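PDB 2Q01: uronate isomerase from Caulobacter crescentus, which catalyses the interconversion of D-glucuronate and D-fructuronate, and of D-galacturonate and D-tagaturonate, in the pathway of pentose and glucuronate interconversion. Local coordinates for residues I37-G42 and E166-T171; E98-F103 and S136-Y141; F415-R420 and A427-A432. All coordinates share one frame; numbering follows the deposited sequence.

Contacts 1 and 3 share the buried middle of the fold, their centres 10 Å apart, and they touch: I38 O and S39 OG of contact 1 probably hydrogen-bond to H429 NE2 and D417 OD1 of contact 3. Contact 1 pairs two parallel strands through backbone bonds, whereas contact 3 lays a loop on helix 425-445 through aromatic and apolar faces and one water. Contact 2 stands apart, its centre 32 Å from that of contact 1, and joins two peripheral helices by a small buried patch beside a partly exposed salt-bridge network.

Contact 1: I37-G42 and E166-T171; sequences IISPHG and ETLATT
The imidazole of H41 meets T171 at a slant, CD2 lying 3.9 Å from T171 OG1; the same ring stacks on H309, meets H43 with planes at about 80°, and makes a weak hydrogen bond through NE2 to D251. The T171 hydroxyl has its real partner in G42 O, to which OG1 donates over 2.8 Å, arriving 30° out of the carbonyl plane. With chi1 at -55°, OG1 sits beside its own backbone N, on the G42 side. Replaced by a valine, T171 would probably leave G42 O without its hydroxyl donor and the glycine peptide freer to turn. Upstream, the two backbones run parallel and alternate their bonds: E166 N donates to I37 O, S39 N to T167 O at 2.9 Å, and A169 N to S39 O at 3.0 Å, the last almost straight on to the carbonyl. I38 and T167 share one face of the sheet, S39 and L168 the other, where L168 CD1 comes to 3.6 Å from S39 OG, itself hydrogen-bonded to D417. At the end of the pairing, where the chain leaves S39, A169 CB abuts P40 O at 3.4 Å. This is the parallel pairing of neighbouring strands in a TIM-barrel-type fold, and H41, G42 and H43 match the His-X-His signature that follows the first barrel strand in metal-dependent hydrolases.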
loop_
_atom_site.group_PDB
_atom_site.type_symbol
_atom_site.label_atom_id
_atom_site.label_comp_id
_atom_site.label_asym_id
_atom_site.label_seq_id
_atom_site.Cartn_x
_atom_site.Cartn_y
_atom_site.Cartn_z
ATOM N N ILE B 37 10.167 30.898 1.383
ATOM C CA ILE B 37 9.977 29.701 0.575
ATOM C C ILE B 37 11.294 29.276 -0.089
ATOM O O ILE B 37 11.942 30.061 -0.786
ATOM C CB ILE B 37 8.864 29.922 -0.478
ATOM C CG1 ILE B 37 7.497 30.014 0.209
ATOM C CG2 ILE B 37 8.859 28.811 -1.526
ATOM C CD1 ILE B 37 6.413 30.623 -0.656
ATOM N N ILE B 38 11.699 28.038 0.161
ATOM C CA ILE B 38 12.830 27.442 -0.546
ATOM C C ILE B 38 12.294 26.383 -1.495
ATOM O O ILE B 38 11.688 25.387 -1.070
ATOM C CB ILE B 38 13.867 26.840 0.415
ATOM C CG1 ILE B 38 14.445 27.937 1.305
ATOM C CG2 ILE B 38 14.983 26.142 -0.361
ATOM C CD1 ILE B 38 15.026 27.408 2.573
ATOM N N SER B 39 12.518 26.622 -2.782
ATOM C CA SER B 39 11.931 25.813 -3.835
ATOM C C SER B 39 13.025 25.211 -4.737
ATOM O O SER B 39 13.287 25.718 -5.830
ATOM C CB SER B 39 10.941 26.665 -4.632
ATOM O OG SER B 39 10.278 25.896 -5.611
ATOM N N PRO B 40 13.644 24.101 -4.289
ATOM C CA PRO B 40 14.886 23.622 -4.890
ATOM C C PRO B 40 14.718 22.739 -6.137
ATOM O O PRO B 40 15.716 22.372 -6.760
ATOM C CB PRO B 40 15.531 22.842 -3.749
ATOM C CG PRO B 40 14.383 22.369 -2.903
ATOM C CD PRO B 40 13.185 23.215 -3.201
ATOM N N HIS B 41 13.476 22.416 -6.501
ATOM C CA HIS B 41 13.186 21.724 -7.754
ATOM C C HIS B 41 11.837 22.142 -8.326
ATOM O O HIS B 41 10.798 21.974 -7.678
ATOM C CB HIS B 41 13.228 20.203 -7.571
ATOM C CG HIS B 41 13.029 19.440 -8.845
ATOM N ND1 HIS B 41 11.895 18.697 -9.099
ATOM C CD2 HIS B 41 13.810 19.321 -9.945
ATOM C CE1 HIS B 41 11.994 18.143 -10.294
ATOM N NE2 HIS B 41 13.146 18.508 -10.829
ATOM N N GLY B 42 11.856 22.670 -9.548
ATOM C CA GLY B 42 10.633 23.118 -10.210
ATOM C C GLY B 42 10.780 23.413 -11.690
ATOM O O GLY B 42 11.876 23.303 -12.250
ATOM N N GLU B 166 12.948 32.714 -1.317
ATOM C CA GLU B 166 14.369 32.861 -1.087
ATOM C C GLU B 166 15.157 32.281 -2.257
ATOM O O GLU B 166 16.029 32.949 -2.811
ATOM C CB GLU B 166 14.762 32.184 0.217
ATOM C CG GLU B 166 16.215 32.380 0.572
ATOM C CD GLU B 166 16.462 32.343 2.055
ATOM O OE1 GLU B 166 17.297 31.523 2.473
ATOM O OE2 GLU B 166 15.831 33.134 2.796
ATOM N N THR B 167 14.830 31.042 -2.622
ATOM C CA THR B 167 15.478 30.323 -3.716
ATOM C C THR B 167 14.410 29.696 -4.603
ATOM O O THR B 167 13.474 29.075 -4.101
ATOM C CB THR B 167 16.405 29.208 -3.168
ATOM O OG1 THR B 167 17.425 29.797 -2.351
ATOM C CG2 THR B 167 17.055 28.403 -4.294
ATOM N N LEU B 168 14.544 29.883 -5.914
ATOM C CA LEU B 168 13.706 29.188 -6.890
ATOM C C LEU B 168 14.596 28.534 -7.936
ATOM O O LEU B 168 15.414 29.203 -8.561
ATOM C CB LEU B 168 12.736 30.163 -7.565
ATOM C CG LEU B 168 11.736 29.641 -8.600
ATOM C CD1 LEU B 168 10.800 28.603 -7.993
ATOM C CD2 LEU B 168 10.932 30.791 -9.179
ATOM N N ALA B 169 14.443 27.227 -8.118
ATOM C CA ALA B 169 15.196 26.513 -9.146
ATOM C C ALA B 169 14.319 26.169 -10.344
ATOM O O ALA B 169 13.179 25.726 -10.190
ATOM C CB ALA B 169 15.850 25.251 -8.573
ATOM N N THR B 170 14.857 26.393 -11.537
ATOM C CA THR B 170 14.224 25.956 -12.776
ATOM C C THR B 170 14.967 24.717 -13.306
ATOM O O THR B 170 15.971 24.303 -12.730
ATOM C CB THR B 170 14.200 27.090 -13.823
ATOM O OG1 THR B 170 15.513 27.275 -14.361
ATOM C CG2 THR B 170 13.735 28.398 -13.194
ATOM N N THR B 171 14.479 24.119 -14.390
ATOM C CA THR B 171 15.056 22.863 -14.890
ATOM C C THR B 171 15.368 22.919 -16.391
ATOM O O THR B 171 14.458 23.048 -17.217
ATOM C CB THR B 171 14.140 21.659 -14.550
ATOM O OG1 THR B 171 13.895 21.630 -13.139
ATOM C CG2 THR B 171 14.777 20.351 -14.955
#

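Contact 2: E98-F103 and S136-Y141; sequences EAWRVF and SNADDY
W100 and A138 form the close-fitting half of this helix-helix contact. The indole presents its pyrrole edge to the other helix: A138 O lies near the ring plane, 3.2 Å from W100 NE1. The next turn closes in as well, Y141 CB reaching to 3.7 Å from the same nitrogen and flanking CZ2 more loosely. CG of W100 is anti to its backbone N (chi1 -175°), which carries the ring toward helix 138-149, while F103 CD2 lies over one indole face. Beyond CB the Y141 ring leads off into a separate aromatic cluster, stacking on F129 and meeting F123 edge-to-face, and its hydroxyl is hydrogen-bonded to E131 O.

The other half faces solvent and is held by charge. R101 begins within the packed region, its CD resting 3.8 Å from A138 CB, but the chain then bends at chi2 and chi3 and brings the guanidinium up to D139, the two side chains crossing at a slant. There the carboxylate comes over one face rather than up to the N-H groups: D139 OD2 stands 3.1 Å from R101 NE, with the two planes 65° apart. On the opposite face lies E98, whose OE1 is 2.9 Å from R101 NH2. The cation is thus sandwiched between two acids on the solvent side.

Neither carboxylate is gripped by a directed N-H bond from R101, so the pull of R101 on both acids is probably electrostatic, while a salt bridge with R97 gives D139 OD2 a further partner. The arginine offsets two anions whose oxygens, E98 OE1 and D139 OD2, are 6.2 Å apart. Such attraction tolerates some movement and is likely to be weakened by water, whereas around W100 the close fit of ring, A138 and Y141 CB contributes.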
loop_
_atom_site.group_PDB
_atom_site.type_symbol
_atom_site.label_atom_id
_atom_site.label_comp_id
_atom_site.label_asym_id
_atom_site.label_seq_id
_atom_site.Cartn_x
_atom_site.Cartn_y
_atom_site.Cartn_z
ATOM N N GLU B 98 -14.057 32.323 -23.084
ATOM C CA GLU B 98 -14.868 31.115 -23.235
ATOM C C GLU B 98 -14.179 29.873 -22.677
ATOM O O GLU B 98 -14.842 28.987 -22.139
ATOM C CB GLU B 98 -15.279 30.893 -24.697
ATOM C CG GLU B 98 -16.465 31.747 -25.163
ATOM C CD GLU B 98 -17.755 31.497 -24.376
ATOM O OE1 GLU B 98 -18.496 32.472 -24.139
ATOM O OE2 GLU B 98 -18.032 30.337 -23.995
ATOM N N ALA B 99 -12.855 29.815 -22.812
ATOM C CA ALA B 99 -12.053 28.754 -22.203
ATOM C C ALA B 99 -12.209 28.758 -20.683
ATOM O O ALA B 99 -12.438 27.711 -20.073
ATOM C CB ALA B 99 -10.584 28.893 -22.601
ATOM N N TRP B 100 -12.108 29.953 -20.094
ATOM C CA TRP B 100 -12.317 30.171 -18.667
ATOM C C TRP B 100 -13.743 29.840 -18.223
ATOM O O TRP B 100 -13.943 29.328 -17.125
ATOM C CB TRP B 100 -11.980 31.613 -18.291
ATOM C CG TRP B 100 -12.064 31.858 -16.819
ATOM C CD1 TRP B 100 -13.110 32.410 -16.133
ATOM C CD2 TRP B 100 -11.074 31.526 -15.841
ATOM N NE1 TRP B 100 -12.828 32.447 -14.789
ATOM C CE2 TRP B 100 -11.583 31.913 -14.583
ATOM C CE3 TRP B 100 -9.801 30.941 -15.907
ATOM C CZ2 TRP B 100 -10.865 31.734 -13.399
ATOM C CZ3 TRP B 100 -9.085 30.767 -14.728
ATOM C CH2 TRP B 100 -9.621 31.163 -13.493
ATOM N N ARG B 101 -14.716 30.140 -19.080
ATOM C CA ARG B 101 -16.124 29.835 -18.827
ATOM C C ARG B 101 -16.380 28.332 -18.676
ATOM O O ARG B 101 -17.176 27.924 -17.828
ATOM C CB ARG B 101 -16.984 30.385 -19.966
ATOM C CG ARG B 101 -18.374 30.852 -19.567
ATOM C CD ARG B 101 -18.356 32.326 -19.187
ATOM N NE ARG B 101 -17.858 33.170 -20.272
ATOM C CZ ARG B 101 -18.624 33.742 -21.195
ATOM N NH1 ARG B 101 -19.940 33.570 -21.179
ATOM N NH2 ARG B 101 -18.071 34.489 -22.139
ATOM N N VAL B 102 -15.708 27.525 -19.503
ATOM C CA VAL B 102 -15.844 26.062 -19.477
ATOM C C VAL B 102 -15.229 25.490 -18.200
ATOM O O VAL B 102 -15.816 24.615 -17.562
ATOM C CB VAL B 102 -15.220 25.396 -20.740
ATOM C CG1 VAL B 102 -15.282 23.872 -20.654
ATOM C CG2 VAL B 102 -15.933 25.861 -21.996
ATOM N N PHE B 103 -14.058 26.007 -17.829
ATOM C CA PHE B 103 -13.393 25.620 -16.588
ATOM C C PHE B 103 -14.236 25.951 -15.360
ATOM O O PHE B 103 -14.379 25.122 -14.456
ATOM C CB PHE B 103 -12.027 26.295 -16.470
ATOM C CG PHE B 103 -11.411 26.176 -15.107
ATOM C CD1 PHE B 103 -10.975 24.943 -14.629
ATOM C CD2 PHE B 103 -11.272 27.295 -14.294
ATOM C CE1 PHE B 103 -10.414 24.828 -13.364
ATOM C CE2 PHE B 103 -10.710 27.187 -13.026
ATOM C CZ PHE B 103 -10.281 25.952 -12.563
ATOM N N SER B 136 -21.978 31.328 -13.143
ATOM C CA SER B 136 -22.499 32.702 -13.109
ATOM C C SER B 136 -21.478 33.732 -12.603
ATOM O O SER B 136 -21.681 34.941 -12.733
ATOM C CB SER B 136 -23.763 32.758 -12.250
ATOM O OG SER B 136 -23.499 32.262 -10.950
ATOM N N ASN B 137 -20.385 33.241 -12.028
ATOM C CA ASN B 137 -19.343 34.071 -11.444
ATOM C C ASN B 137 -18.141 34.184 -12.373
ATOM O O ASN B 137 -17.213 34.950 -12.109
ATOM C CB ASN B 137 -18.907 33.443 -10.122
ATOM C CG ASN B 137 -18.364 34.451 -9.145
ATOM O OD1 ASN B 137 -18.365 35.655 -9.401
ATOM N ND2 ASN B 137 -17.899 33.964 -8.004
ATOM N N ALA B 138 -18.186 33.418 -13.465
ATOM C CA ALA B 138 -17.046 33.182 -14.354
ATOM C C ALA B 138 -16.427 34.440 -14.941
ATOM O O ALA B 138 -15.214 34.641 -14.848
ATOM C CB ALA B 138 -17.453 32.246 -15.469
ATOM N N ASP B 139 -17.269 35.276 -15.543
ATOM C CA ASP B 139 -16.818 36.478 -16.243
ATOM C C ASP B 139 -16.220 37.513 -15.298
ATOM O O ASP B 139 -15.279 38.218 -15.662
ATOM C CB ASP B 139 -17.967 37.084 -17.057
ATOM C CG ASP B 139 -18.311 36.257 -18.287
ATOM O OD1 ASP B 139 -19.460 35.771 -18.382
ATOM O OD2 ASP B 139 -17.428 36.084 -19.157
ATOM N N ASP B 140 -16.766 37.585 -14.086
ATOM C CA ASP B 140 -16.259 38.488 -13.063
ATOM C C ASP B 140 -14.850 38.084 -12.641
ATOM O O ASP B 140 -13.981 38.941 -12.505
ATOM C CB ASP B 140 -17.205 38.531 -11.857
ATOM C CG ASP B 140 -16.742 39.503 -10.781
ATOM O OD1 ASP B 140 -16.512 40.691 -11.098
ATOM O OD2 ASP B 140 -16.613 39.075 -9.614
ATOM N N TYR B 141 -14.633 36.779 -12.459
ATOM C CA TYR B 141 -13.306 36.223 -12.162
ATOM C C TYR B 141 -12.289 36.516 -13.261
ATOM O O TYR B 141 -11.169 36.929 -12.968
ATOM C CB TYR B 141 -13.382 34.710 -11.965
ATOM C CG TYR B 141 -13.365 34.237 -10.531
ATOM C CD1 TYR B 141 -14.537 34.181 -9.778
ATOM C CD2 TYR B 141 -12.179 33.807 -9.937
ATOM C CE1 TYR B 141 -14.527 33.729 -8.461
ATOM C CE2 TYR B 141 -12.160 33.353 -8.621
ATOM C CZ TYR B 141 -13.338 33.317 -7.888
ATOM O OH TYR B 141 -13.325 32.866 -6.588
#

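Contact 3: F415-R420 and A427-A432; sequences FNDDTR and ARHDVA
F415 lays its ring against A432, H429 and R428 of helix 425-445. A chi1 of 175°, with CG opposite the backbone N, turns the ring toward the helix. CB and CG pass beside A432, whose methyl sits over one ring face in a CH-pi contact, 3.5 Å from CG; CD1 and, more loosely, CE1 also lie by that methyl. CD2 points at the middle of the H429 face; the rings form an edge-to-face pair with planes at 88° and centroids 4.8 Å apart. CE2 lies between the H429 ring and R428 O, from which the tip, CZ, stands 3.5 Å. The imidazole edge is used too: D417 OD1 lies in its plane, 3.2 Å from H429 CE1. R428 extends the other way, T419 OG1 lying over one guanidinium face, and a water accepts from R428 NH1 while donating to D417 O at 2.8 Å. W118 and Y68 add cation-pi contacts to the arginine.

H429 NE2 and D417 OD1 look past the interface, engaged by I38 and S39 of strand 37-39, while buried R428 NE has no partner in the model. Direct cohesion between loop and helix is therefore largely aromatic and apolar, with one water bridging it.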
loop_
_atom_site.group_PDB
_atom_site.type_symbol
_atom_site.label_atom_id
_atom_site.label_comp_id
_atom_site.label_asym_id
_atom_site.label_seq_id
_atom_site.Cartn_x
_atom_site.Cartn_y
_atom_site.Cartn_z
ATOM N N PHE B 415 10.442 19.810 1.350
ATOM C CA PHE B 415 9.415 19.911 0.319
ATOM C C PHE B 415 9.909 20.670 -0.908
ATOM O O PHE B 415 10.618 21.669 -0.788
ATOM C CB PHE B 415 8.156 20.586 0.906
ATOM C CG PHE B 415 7.070 20.860 -0.103
ATOM C CD1 PHE B 415 6.223 19.842 -0.530
ATOM C CD2 PHE B 415 6.884 22.145 -0.620
ATOM C CE1 PHE B 415 5.221 20.099 -1.471
ATOM C CE2 PHE B 415 5.884 22.404 -1.562
ATOM C CZ PHE B 415 5.052 21.384 -1.980
ATOM N N ASN B 416 9.537 20.175 -2.086
ATOM C CA ASN B 416 9.635 20.947 -3.319
ATOM C C ASN B 416 8.278 20.973 -4.021
ATOM O O ASN B 416 7.529 20.002 -3.961
ATOM C CB ASN B 416 10.762 20.433 -4.232
ATOM C CG ASN B 416 10.529 19.021 -4.738
ATOM O OD1 ASN B 416 11.025 18.055 -4.161
ATOM N ND2 ASN B 416 9.793 18.895 -5.833
ATOM N N ASP B 417 7.958 22.084 -4.671
ATOM C CA ASP B 417 6.634 22.253 -5.260
ATOM C C ASP B 417 6.474 21.559 -6.610
ATOM O O ASP B 417 5.369 21.119 -6.944
ATOM C CB ASP B 417 6.261 23.735 -5.361
ATOM C CG ASP B 417 7.352 24.576 -5.996
ATOM O OD1 ASP B 417 7.934 25.415 -5.280
ATOM O OD2 ASP B 417 7.631 24.406 -7.202
ATOM N N ASP B 418 7.574 21.490 -7.371
ATOM C CA ASP B 418 7.651 20.813 -8.681
ATOM C C ASP B 418 6.545 21.241 -9.663
ATOM O O ASP B 418 5.864 20.406 -10.268
ATOM C CB ASP B 418 7.684 19.286 -8.498
ATOM C CG ASP B 418 8.124 18.543 -9.755
ATOM O OD1 ASP B 418 9.040 19.019 -10.455
ATOM O OD2 ASP B 418 7.540 17.476 -10.042
ATOM N N THR B 419 6.368 22.549 -9.811
ATOM C CA THR B 419 5.261 23.072 -10.609
ATOM C C THR B 419 5.704 24.125 -11.629
ATOM O O THR B 419 6.743 24.771 -11.463
ATOM C CB THR B 419 4.106 23.608 -9.698
ATOM O OG1 THR B 419 2.985 24.008 -10.501
ATOM C CG2 THR B 419 4.576 24.782 -8.829
ATOM N N ARG B 420 4.920 24.263 -12.695
ATOM C CA ARG B 420 5.092 25.358 -13.646
ATOM C C ARG B 420 4.238 26.564 -13.221
ATOM O O ARG B 420 4.603 27.715 -13.479
ATOM C CB ARG B 420 4.757 24.902 -15.075
ATOM C CG ARG B 420 5.114 25.923 -16.154
ATOM C CD ARG B 420 5.345 25.303 -17.526
ATOM N NE ARG B 420 5.672 26.330 -18.521
ATOM C CZ ARG B 420 6.900 26.793 -18.766
ATOM N NH1 ARG B 420 7.079 27.731 -19.688
ATOM N NH2 ARG B 420 7.950 26.328 -18.097
ATOM N N ALA B 427 0.834 28.750 -2.270
ATOM C CA ALA B 427 -0.269 27.828 -1.967
ATOM C C ALA B 427 0.202 26.414 -1.634
ATOM O O ALA B 427 -0.269 25.815 -0.674
ATOM C CB ALA B 427 -1.257 27.790 -3.122
ATOM N N ARG B 428 1.142 25.909 -2.432
ATOM C CA ARG B 428 1.664 24.546 -2.309
ATOM C C ARG B 428 2.584 24.370 -1.115
ATOM O O ARG B 428 2.573 23.322 -0.465
ATOM C CB ARG B 428 2.403 24.144 -3.588
ATOM C CG ARG B 428 1.483 23.797 -4.733
ATOM C CD ARG B 428 2.202 23.886 -6.065
ATOM N NE ARG B 428 1.276 23.773 -7.193
ATOM C CZ ARG B 428 0.866 22.627 -7.728
ATOM N NH1 ARG B 428 1.295 21.466 -7.249
ATOM N NH2 ARG B 428 0.020 22.643 -8.751
ATOM N N HIS B 429 3.394 25.390 -0.850
ATOM C CA HIS B 429 4.264 25.411 0.323
ATOM C C HIS B 429 3.493 25.557 1.625
ATOM O O HIS B 429 3.903 25.001 2.635
ATOM C CB HIS B 429 5.326 26.501 0.202
ATOM C CG HIS B 429 6.584 26.033 -0.456
ATOM N ND1 HIS B 429 6.721 25.952 -1.824
ATOM C CD2 HIS B 429 7.756 25.606 0.067
ATOM C CE1 HIS B 429 7.926 25.497 -2.116
ATOM N NE2 HIS B 429 8.575 25.284 -0.987
ATOM N N ASP B 430 2.378 26.287 1.591
ATOM C CA ASP B 430 1.480 26.392 2.741
ATOM C C ASP B 430 0.857 25.048 3.114
ATOM O O ASP B 430 0.784 24.709 4.298
ATOM C CB ASP B 430 0.375 27.416 2.495
ATOM C CG ASP B 430 -0.275 27.877 3.780
ATOM O OD1 ASP B 430 -1.405 27.437 4.077
ATOM O OD2 ASP B 430 0.362 28.661 4.509
ATOM N N VAL B 431 0.411 24.294 2.104
ATOM C CA VAL B 431 -0.128 22.938 2.293
ATOM C C VAL B 431 0.918 22.019 2.935
ATOM O O VAL B 431 0.609 21.276 3.864
ATOM C CB VAL B 431 -0.626 22.337 0.948
ATOM C CG1 VAL B 431 -0.953 20.844 1.062
ATOM C CG2 VAL B 431 -1.824 23.082 0.453
ATOM N N ALA B 432 2.157 22.099 2.448
ATOM C CA ALA B 432 3.278 21.332 3.007
ATOM C C ALA B 432 3.476 21.621 4.484
ATOM O O ALA B 432 3.663 20.707 5.282
ATOM C CB ALA B 432 4.547 21.643 2.252
HETATM O O HOH W 1 3.486 21.120 -4.863
#